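Local atomic coordinates of phosphoribosylformylglycinamidine synthase 2 (Thermus thermophilus, PDB entry 3VIU), a protein that belongs to the PurM-like AIR synthase-related family, carries two pairs of N- and C-terminal domains in one chain, and binds ADP and magnesium. Residues 44-56 with 492-505. Residues are numbered along the deposited sequence; the frame is centred on the assembly and turned at random.
With ADP (adenosine-5'-diphosphate), chain B.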
loop_
_atom_site.group_PDB
_atom_site.type_symbol
_atom_site.label_atom_id
_atom_site.label_comp_id
_atom_site.label_asym_id
_atom_site.label_seq_id
_atom_site.Cartn_x
_atom_site.Cartn_y
_atom_site.Cartn_z
ATOM N N TYR A 44 17.714 4.559 3.365
ATOM C CA TYR A 44 16.893 4.354 4.559
ATOM C C TYR A 44 17.744 4.542 5.818
ATOM O O TYR A 44 17.611 3.799 6.785
ATOM C CB TYR A 44 16.317 2.936 4.561
ATOM C CG TYR A 44 15.202 2.717 3.574
ATOM C CD1 TYR A 44 15.401 2.889 2.197
ATOM C CD2 TYR A 44 13.925 2.381 4.016
ATOM C CE1 TYR A 44 14.347 2.738 1.294
ATOM C CE2 TYR A 44 12.872 2.234 3.126
ATOM C CZ TYR A 44 13.083 2.415 1.773
ATOM O OH TYR A 44 12.015 2.288 0.920
ATOM N N LYS A 45 18.613 5.542 5.798
ATOM C CA LYS A 45 19.517 5.809 6.904
ATOM C C LYS A 45 18.904 5.998 8.294
ATOM O O LYS A 45 19.449 5.506 9.278
ATOM C CB LYS A 45 20.400 7.004 6.546
ATOM C CG LYS A 45 21.342 6.713 5.383
ATOM C CD LYS A 45 22.255 7.893 5.057
ATOM C CE LYS A 45 21.449 9.139 4.700
ATOM N NZ LYS A 45 22.304 10.213 4.129
ATOM N N ASN A 46 17.774 6.683 8.389
ATOM C CA ASN A 46 17.166 6.904 9.692
ATOM C C ASN A 46 16.098 5.901 10.098
ATOM O O ASN A 46 15.673 5.888 11.253
ATOM C CB ASN A 46 16.581 8.309 9.760
ATOM C CG ASN A 46 17.645 9.378 9.676
ATOM O OD1 ASN A 46 18.202 9.648 8.607
ATOM N ND2 ASN A 46 17.946 9.987 10.808
ATOM N N SER A 47 15.681 5.051 9.167
ATOM C CA SER A 47 14.632 4.074 9.449
ATOM C C SER A 47 15.087 2.635 9.639
ATOM O O SER A 47 14.413 1.873 10.327
ATOM C CB SER A 47 13.567 4.107 8.347
ATOM O OG SER A 47 14.112 3.702 7.106
ATOM N N ARG A 48 16.213 2.257 9.037
ATOM C CA ARG A 48 16.702 0.886 9.164
ATOM C C ARG A 48 16.801 0.382 10.604
ATOM O O ARG A 48 16.245 -0.660 10.931
ATOM C CB ARG A 48 18.053 0.726 8.455
ATOM C CG ARG A 48 17.951 0.084 7.058
ATOM C CD ARG A 48 19.001 0.637 6.085
ATOM N NE ARG A 48 20.376 0.348 6.492
ATOM C CZ ARG A 48 21.452 0.933 5.972
ATOM N NH1 ARG A 48 21.324 1.848 5.018
ATOM N NH2 ARG A 48 22.663 0.601 6.402
ATOM N N PRO A 49 17.488 1.125 11.489
ATOM C CA PRO A 49 17.625 0.699 12.885
ATOM C C PRO A 49 16.301 0.342 13.565
ATOM O O PRO A 49 16.260 -0.535 14.428
ATOM C CB PRO A 49 18.293 1.904 13.548
ATOM C CG PRO A 49 19.083 2.500 12.451
ATOM C CD PRO A 49 18.127 2.436 11.287
ATOM N N LEU A 50 15.224 1.025 13.182
ATOM C CA LEU A 50 13.911 0.783 13.777
ATOM C C LEU A 50 13.142 -0.345 13.100
ATOM O O LEU A 50 12.379 -1.064 13.751
ATOM C CB LEU A 50 13.073 2.067 13.726
ATOM C CG LEU A 50 13.661 3.280 14.449
ATOM C CD1 LEU A 50 12.940 4.538 14.016
ATOM C CD2 LEU A 50 13.562 3.083 15.952
ATOM N N LEU A 51 13.342 -0.501 11.794
ATOM C CA LEU A 51 12.640 -1.531 11.026
ATOM C C LEU A 51 13.058 -2.961 11.374
ATOM O O LEU A 51 12.364 -3.916 11.032
ATOM C CB LEU A 51 12.819 -1.276 9.521
ATOM C CG LEU A 51 12.141 0.004 9.010
ATOM C CD1 LEU A 51 12.549 0.297 7.576
ATOM C CD2 LEU A 51 10.636 -0.154 9.119
ATOM N N LYS A 52 14.188 -3.108 12.057
ATOM C CA LYS A 52 14.660 -4.430 12.445
ATOM C C LYS A 52 13.680 -5.082 13.418
ATOM O O LYS A 52 13.625 -6.302 13.528
ATOM C CB LYS A 52 16.043 -4.334 13.097
ATOM C CG LYS A 52 17.185 -4.018 12.134
ATOM C CD LYS A 52 18.479 -3.792 12.903
ATOM C CE LYS A 52 19.645 -3.482 11.980
ATOM N NZ LYS A 52 19.969 -4.617 11.074
ATOM N N ALA A 53 12.893 -4.259 14.103
ATOM C CA ALA A 53 11.924 -4.739 15.080
ATOM C C ALA A 53 10.693 -5.448 14.520
ATOM O O ALA A 53 10.046 -6.209 15.240
ATOM C CB ALA A 53 11.481 -3.582 15.971
ATOM N N LEU A 54 10.359 -5.206 13.255
ATOM C CA LEU A 54 9.182 -5.834 12.654
ATOM C C LEU A 54 9.329 -7.338 12.424
ATOM O O LEU A 54 10.240 -7.780 11.734
ATOM C CB LEU A 54 8.837 -5.142 11.332
ATOM C CG LEU A 54 8.421 -3.665 11.435
ATOM C CD1 LEU A 54 8.239 -3.080 10.047
ATOM C CD2 LEU A 54 7.130 -3.539 12.237
ATOM N N PRO A 55 8.431 -8.147 13.014
ATOM C CA PRO A 55 8.432 -9.614 12.890
ATOM C C PRO A 55 8.311 -10.054 11.421
ATOM O O PRO A 55 7.464 -9.540 10.704
ATOM C CB PRO A 55 7.212 -10.022 13.707
ATOM C CG PRO A 55 7.131 -8.960 14.739
ATOM C CD PRO A 55 7.383 -7.709 13.951
ATOM N N LYS A 56 9.135 -11.014 10.990
ATOM C CA LYS A 56 9.115 -11.475 9.598
ATOM C C LYS A 56 8.689 -12.930 9.375
ATOM O O LYS A 56 8.348 -13.303 8.257
ATOM C CB LYS A 56 10.498 -11.301 8.957
ATOM C CG LYS A 56 11.399 -10.261 9.604
ATOM C CD LYS A 56 11.314 -8.892 8.937
ATOM C CE LYS A 56 12.351 -7.929 9.543
ATOM N NZ LYS A 56 12.334 -6.553 8.943
ATOM N N PRO A 492 12.875 13.080 10.023
ATOM C CA PRO A 492 13.282 12.301 11.193
ATOM C C PRO A 492 14.314 13.087 12.010
ATOM O O PRO A 492 14.737 12.651 13.081
ATOM C CB PRO A 492 13.886 11.055 10.569
ATOM C CG PRO A 492 14.599 11.633 9.383
ATOM C CD PRO A 492 13.553 12.585 8.813
ATOM N N GLU A 493 14.716 14.239 11.481
ATOM C CA GLU A 493 15.694 15.092 12.140
ATOM C C GLU A 493 15.143 15.531 13.489
ATOM O O GLU A 493 15.652 15.131 14.535
ATOM C CB GLU A 493 15.985 16.331 11.289
ATOM C CG GLU A 493 16.321 16.041 9.829
ATOM C CD GLU A 493 17.697 15.441 9.638
ATOM O OE1 GLU A 493 18.002 14.434 10.308
ATOM O OE2 GLU A 493 18.466 15.973 8.809
ATOM N N THR A 494 14.097 16.348 13.465
ATOM C CA THR A 494 13.487 16.828 14.700
ATOM C C THR A 494 13.017 15.675 15.597
ATOM O O THR A 494 12.586 14.627 15.111
ATOM C CB THR A 494 12.274 17.736 14.406
ATOM O OG1 THR A 494 11.186 16.940 13.917
ATOM C CG2 THR A 494 12.638 18.788 13.367
ATOM N N PRO A 495 13.101 15.859 16.926
ATOM C CA PRO A 495 12.682 14.839 17.893
ATOM C C PRO A 495 11.219 14.414 17.714
ATOM O O PRO A 495 10.893 13.242 17.875
ATOM C CB PRO A 495 12.916 15.519 19.241
ATOM C CG PRO A 495 14.059 16.439 18.960
ATOM C CD PRO A 495 13.690 17.021 17.614
ATOM N N GLU A 496 10.347 15.367 17.386
ATOM C CA GLU A 496 8.924 15.080 17.195
ATOM C C GLU A 496 8.717 14.149 15.999
ATOM O O GLU A 496 7.912 13.222 16.055
ATOM C CB GLU A 496 8.120 16.367 16.948
ATOM C CG GLU A 496 8.468 17.557 17.826
ATOM C CD GLU A 496 9.704 18.294 17.348
ATOM O OE1 GLU A 496 10.819 17.776 17.539
ATOM O OE2 GLU A 496 9.564 19.388 16.765
ATOM N N GLY A 497 9.438 14.422 14.915
ATOM C CA GLY A 497 9.332 13.609 13.719
ATOM C C GLY A 497 9.853 12.198 13.930
ATOM O O GLY A 497 9.202 11.221 13.559
ATOM N N TYR A 498 11.033 12.087 14.528
ATOM C CA TYR A 498 11.625 10.779 14.793
ATOM C C TYR A 498 10.698 10.004 15.725
ATOM O O TYR A 498 10.542 8.785 15.604
ATOM C CB TYR A 498 12.997 10.931 15.450
ATOM C CG TYR A 498 13.788 9.648 15.508
ATOM C CD1 TYR A 498 14.437 9.149 14.373
ATOM C CD2 TYR A 498 13.892 8.927 16.696
ATOM C CE1 TYR A 498 15.174 7.966 14.429
ATOM C CE2 TYR A 498 14.622 7.746 16.760
ATOM C CZ TYR A 498 15.263 7.272 15.630
ATOM O OH TYR A 498 15.996 6.108 15.715
ATOM N N HIS A 499 10.078 10.714 16.656
ATOM C CA HIS A 499 9.169 10.071 17.584
ATOM C C HIS A 499 8.005 9.430 16.825
ATOM O O HIS A 499 7.638 8.285 17.079
ATOM C CB HIS A 499 8.654 11.087 18.598
ATOM C CG HIS A 499 7.732 10.505 19.620
ATOM N ND1 HIS A 499 6.361 10.581 19.516
ATOM C CD2 HIS A 499 7.987 9.826 20.764
ATOM C CE1 HIS A 499 5.809 9.977 20.553
ATOM N NE2 HIS A 499 6.774 9.510 21.325
ATOM N N GLU A 500 7.437 10.165 15.878
ATOM C CA GLU A 500 6.326 9.644 15.095
ATOM C C GLU A 500 6.756 8.416 14.289
ATOM O O GLU A 500 6.000 7.452 14.160
ATOM C CB GLU A 500 5.787 10.735 14.175
ATOM C CG GLU A 500 5.321 11.957 14.936
ATOM C CD GLU A 500 4.742 13.032 14.046
ATOM O OE1 GLU A 500 5.382 13.385 13.041
ATOM O OE2 GLU A 500 3.647 13.539 14.361
ATOM N N LEU A 501 7.974 8.452 13.759
ATOM C CA LEU A 501 8.488 7.334 12.985
ATOM C C LEU A 501 8.674 6.139 13.904
ATOM O O LEU A 501 8.322 5.018 13.561
ATOM C CB LEU A 501 9.829 7.694 12.342
ATOM C CG LEU A 501 10.588 6.547 11.660
ATOM C CD1 LEU A 501 9.804 6.018 10.454
ATOM C CD2 LEU A 501 11.955 7.047 11.223
ATOM N N ALA A 502 9.221 6.395 15.082
ATOM C CA ALA A 502 9.470 5.339 16.040
ATOM C C ALA A 502 8.164 4.724 16.537
ATOM O O ALA A 502 8.037 3.498 16.575
ATOM C CB ALA A 502 10.302 5.881 17.206
ATOM N N GLU A 503 7.198 5.565 16.912
ATOM C CA GLU A 503 5.913 5.063 17.397
ATOM C C GLU A 503 5.151 4.319 16.297
ATOM O O GLU A 503 4.462 3.333 16.562
ATOM C CB GLU A 503 5.050 6.213 17.917
ATOM C CG GLU A 503 5.528 6.821 19.223
ATOM C CD GLU A 503 5.302 5.900 20.390
ATOM O OE1 GLU A 503 6.291 5.389 20.957
ATOM O OE2 GLU A 503 4.122 5.679 20.734
ATOM N N THR A 504 5.266 4.800 15.062
ATOM C CA THR A 504 4.588 4.162 13.949
ATOM C C THR A 504 5.126 2.745 13.800
ATOM O O THR A 504 4.363 1.785 13.714
ATOM C CB THR A 504 4.809 4.953 12.643
ATOM O OG1 THR A 504 4.181 6.239 12.759
ATOM C CG2 THR A 504 4.219 4.205 11.446
ATOM N N ILE A 505 6.444 2.604 13.787
ATOM C CA ILE A 505 7.028 1.282 13.663
ATOM C C ILE A 505 6.685 0.377 14.863
ATOM O O ILE A 505 6.399 -0.807 14.688
ATOM C CB ILE A 505 8.552 1.374 13.460
ATOM C CG1 ILE A 505 8.831 1.957 12.062
ATOM C CG2 ILE A 505 9.190 -0.006 13.643
ATOM C CD1 ILE A 505 10.297 1.996 11.642
HETATM P PB ADP B . 12.596 -0.100 -4.931
HETATM O O1B ADP B . 13.476 1.102 -4.926
HETATM O O2B ADP B . 11.056 0.370 -4.942
HETATM O O3B ADP B . 12.944 -1.015 -6.304
HETATM P PA ADP B . 13.461 -0.152 -2.343
HETATM O O1A ADP B . 14.946 -0.103 -2.431
HETATM O O2A ADP B . 12.886 1.364 -2.367
HETATM O O3A ADP B . 12.866 -1.022 -3.603
HETATM O "O5'" ADP B . 12.953 -0.845 -0.954
HETATM C "C5'" ADP B . 14.086 -1.363 -0.230
HETATM C "C4'" ADP B . 13.844 -2.792 0.340
HETATM O "O4'" ADP B . 13.510 -2.737 1.764
HETATM C "C3'" ADP B . 12.677 -3.561 -0.332
HETATM O "O3'" ADP B . 12.974 -4.963 -0.349
HETATM C "C2'" ADP B . 11.478 -3.220 0.553
HETATM O "O2'" ADP B . 10.443 -4.203 0.467
HETATM C "C1'" ADP B . 12.099 -3.111 1.948
HETATM N N9 ADP B . 11.399 -2.118 2.776
HETATM C C8 ADP B . 11.510 -0.759 2.683
HETATM N N7 ADP B . 10.755 -0.177 3.569
HETATM C C5 ADP B . 10.109 -1.117 4.290
HETATM C C6 ADP B . 9.180 -1.097 5.363
HETATM N N6 ADP B . 8.747 0.104 5.895
HETATM N N1 ADP B . 8.728 -2.273 5.853
HETATM C C2 ADP B . 9.135 -3.449 5.350
HETATM N N3 ADP B . 10.008 -3.510 4.342
HETATM C C4 ADP B . 10.513 -2.386 3.790
#
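A knob-into-hole contact seats the short helix 48-51 on the first half of helix 495-515 in the second PurM-like N-terminal domain, beside the ADP pocket. The knob is L50, set among Y498, L501, A502 and I505, one face of helix 495-515. Its CG lies beside the backbone N (chi1 -59°), and from there CD1 lies against L501 CD2 at 3.9 Å, while the small side chain of A502 lets the helix come close on another side. CD1 also packs on the hydroxyl end of Y498, near CZ and 3.8 Å from OH. I505 fills the other end: its CD1 packs against L50 CB at 3.5 Å, while its CG2 comes within 3.4 Å of L50 O. Branching at CB suits this place, because the two arms of I505 reach the leucine's side chain and its carbonyl at once. No hydrogen bond joins the segments; between these two segments the contact is apolar packing. At the start of helix 495-515, T494 is the N-cap, its OG1 accepting from G497 N, and two residues earlier P492 lays its ring crosswise against the side chain of N46. E493 turns its carboxylate to a salt bridge with R368. Toward the nucleotide, Y44 and L51 belong to the ADP pocket. Y44 leaves helical geometry after helix 40-43. Its ring carbon CE2 lies 3.2 Å from ADP N7. L54, which closes the type I turn begun at L51, spans from I505 to strands 479-488 and 519-525. L51 links helix packing to ligand: its CD2 touches I505 CD1 at 3.3 Å and lies 3.7 Å from ADP N6.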